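PDB 4R8X: uricase from Bacillus fastidiosus, which catalyses, as a urate oxidase, the oxidation of urate by molecular oxygen, the first step of urate degradation to (S)-allantoin. Local coordinates for residues Asn20-Leu25 and Ala220-Ala225. Numbering follows the deposited sequence.
Sequences NPLKGL and ANYVAA
Leu25 and Ala220 bring the two backbones together, their CA atoms 4.8 Å apart, and beside them Gly24 O rests 3.6 Å from Ala220 CA in a bent CA-H...O contact. Ala220 N also lies near that oxygen, but at a poor angle, and its hydrogen bond goes to Asn218 OD1 instead. Gly24 makes the turn that leads here with a positive phi of 87°.

From there the contact is apolar, with Tyr222 reached by two leucines. Leu25 CD2 sits at the edge of the ring, in its plane, 3.9 Å from Tyr222 CD2, and also rests 3.7 Å from Tyr222 O; the two side chains run alongside each other. Leu22, on the short, weakly bonded strand at about 22-23 that pairs antiparallel with 35-36, comes across at about a right angle. CG anti to the backbone N (chi1 177°) carries its branch out to the ring, where Leu22 CD2 is 3.8 Å from both Tyr222 CE2 and Tyr222 CD2. Uricase has the tunnelling (T-) fold, each family region supplying antiparallel strands with helices on one side; here the loop after strand 5-17 meets the one before helix 225-238, well away from the predicted urate-binding residues. Segment 220-225 leaves a 3-10 turn and runs into that helix, of which Ala225 is the first residue. Ala224 is the N-cap, and its N hydrogen-bonds to Gln227 OE1, the N3 side-chain half of a capping box. Tyr222 OH hydrogen-bonds to Glu89 OE2, which ties the far end of the ring to helix 88-102. The other branch of Leu25 turns to the helix start: CD1 meets Ala224 CB at 3.7 Å, and the side chain also touches Gln227 in the helix's first turn.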
loop_
_atom_site.group_PDB
_atom_site.type_symbol
_atom_site.label_atom_id
_atom_site.label_comp_id
_atom_site.label_asym_id
_atom_site.label_seq_id
_atom_site.Cartn_x
_atom_site.Cartn_y
_atom_site.Cartn_z
ATOM N N ASN D 20 -15.562 -1.296 29.237
ATOM C CA ASN D 20 -15.050 -1.527 30.581
ATOM C C ASN D 20 -13.523 -1.532 30.590
ATOM O O ASN D 20 -12.909 -2.228 29.785
ATOM C CB ASN D 20 -15.579 -2.868 31.090
ATOM C CG ASN D 20 -15.295 -3.090 32.554
ATOM O OD1 ASN D 20 -15.218 -2.142 33.333
ATOM N ND2 ASN D 20 -15.134 -4.351 32.941
ATOM N N PRO D 21 -12.902 -0.743 31.484
ATOM C CA PRO D 21 -11.435 -0.741 31.485
ATOM C C PRO D 21 -10.844 -2.082 31.920
ATOM O O PRO D 21 -11.418 -2.799 32.742
ATOM C CB PRO D 21 -11.081 0.361 32.498
ATOM C CG PRO D 21 -12.284 1.240 32.539
ATOM C CD PRO D 21 -13.453 0.305 32.363
ATOM N N LEU D 22 -9.699 -2.415 31.341
ATOM C CA LEU D 22 -8.901 -3.549 31.776
ATOM C C LEU D 22 -7.948 -3.043 32.859
ATOM O O LEU D 22 -7.087 -2.210 32.586
ATOM C CB LEU D 22 -8.138 -4.119 30.572
ATOM C CG LEU D 22 -7.163 -5.278 30.797
ATOM C CD1 LEU D 22 -7.886 -6.523 31.312
ATOM C CD2 LEU D 22 -6.433 -5.585 29.507
ATOM N N LYS D 23 -8.123 -3.516 34.091
ATOM C CA LYS D 23 -7.317 -3.038 35.216
ATOM C C LYS D 23 -6.800 -4.215 36.020
ATOM O O LYS D 23 -7.443 -5.252 36.062
ATOM C CB LYS D 23 -8.160 -2.174 36.159
ATOM C CG LYS D 23 -8.613 -0.844 35.602
ATOM C CD LYS D 23 -9.353 -0.058 36.673
ATOM C CE LYS D 23 -9.838 1.277 36.149
ATOM N NZ LYS D 23 -10.648 1.990 37.173
ATOM N N GLY D 24 -5.656 -4.054 36.679
ATOM C CA GLY D 24 -5.174 -5.077 37.595
ATOM C C GLY D 24 -4.337 -6.166 36.952
ATOM O O GLY D 24 -4.340 -7.316 37.396
ATOM N N LEU D 25 -3.614 -5.806 35.898
ATOM C CA LEU D 25 -2.712 -6.747 35.253
ATOM C C LEU D 25 -1.538 -7.081 36.172
ATOM O O LEU D 25 -1.274 -6.369 37.140
ATOM C CB LEU D 25 -2.228 -6.176 33.921
ATOM C CG LEU D 25 -3.348 -5.841 32.928
ATOM C CD1 LEU D 25 -2.822 -5.069 31.716
ATOM C CD2 LEU D 25 -4.073 -7.114 32.491
ATOM N N ALA D 220 -5.529 -10.461 36.671
ATOM C CA ALA D 220 -4.223 -10.896 37.151
ATOM C C ALA D 220 -3.687 -12.040 36.293
ATOM O O ALA D 220 -2.478 -12.250 36.214
ATOM C CB ALA D 220 -4.301 -11.316 38.598
ATOM N N ASN D 221 -4.597 -12.775 35.658
ATOM C CA ASN D 221 -4.230 -13.894 34.799
ATOM C C ASN D 221 -4.307 -13.581 33.313
ATOM O O ASN D 221 -4.080 -14.470 32.488
ATOM C CB ASN D 221 -5.116 -15.100 35.083
ATOM C CG ASN D 221 -5.002 -15.572 36.503
ATOM O OD1 ASN D 221 -3.960 -15.413 37.139
ATOM N ND2 ASN D 221 -6.076 -16.153 37.017
ATOM N N TYR D 222 -4.651 -12.337 32.974
ATOM C CA TYR D 222 -4.720 -11.909 31.580
ATOM C C TYR D 222 -3.386 -11.349 31.136
ATOM O O TYR D 222 -2.810 -10.495 31.811
ATOM C CB TYR D 222 -5.802 -10.844 31.365
ATOM C CG TYR D 222 -5.894 -10.438 29.903
ATOM C CD1 TYR D 222 -6.490 -11.288 28.979
ATOM C CD2 TYR D 222 -5.344 -9.238 29.435
ATOM C CE1 TYR D 222 -6.569 -10.966 27.644
ATOM C CE2 TYR D 222 -5.415 -8.904 28.087
ATOM C CZ TYR D 222 -6.020 -9.782 27.193
ATOM O OH TYR D 222 -6.108 -9.462 25.861
ATOM N N VAL D 223 -2.905 -11.828 29.994
ATOM C CA VAL D 223 -1.649 -11.343 29.447
ATOM C C VAL D 223 -1.936 -10.269 28.404
ATOM O O VAL D 223 -2.436 -10.560 27.325
ATOM C CB VAL D 223 -0.829 -12.488 28.824
ATOM C CG1 VAL D 223 0.511 -11.969 28.311
ATOM C CG2 VAL D 223 -0.609 -13.593 29.849
ATOM N N ALA D 224 -1.617 -9.022 28.728
ATOM C CA ALA D 224 -1.806 -7.930 27.780
ATOM C C ALA D 224 -0.691 -7.937 26.741
ATOM O O ALA D 224 0.494 -8.058 27.087
ATOM C CB ALA D 224 -1.855 -6.589 28.504
ATOM N N ALA D 225 -1.074 -7.824 25.469
ATOM C CA ALA D 225 -0.100 -7.774 24.372
ATOM C C ALA D 225 0.943 -6.684 24.593
ATOM O O ALA D 225 2.095 -6.840 24.213
ATOM C CB ALA D 225 -0.803 -7.590 23.016
#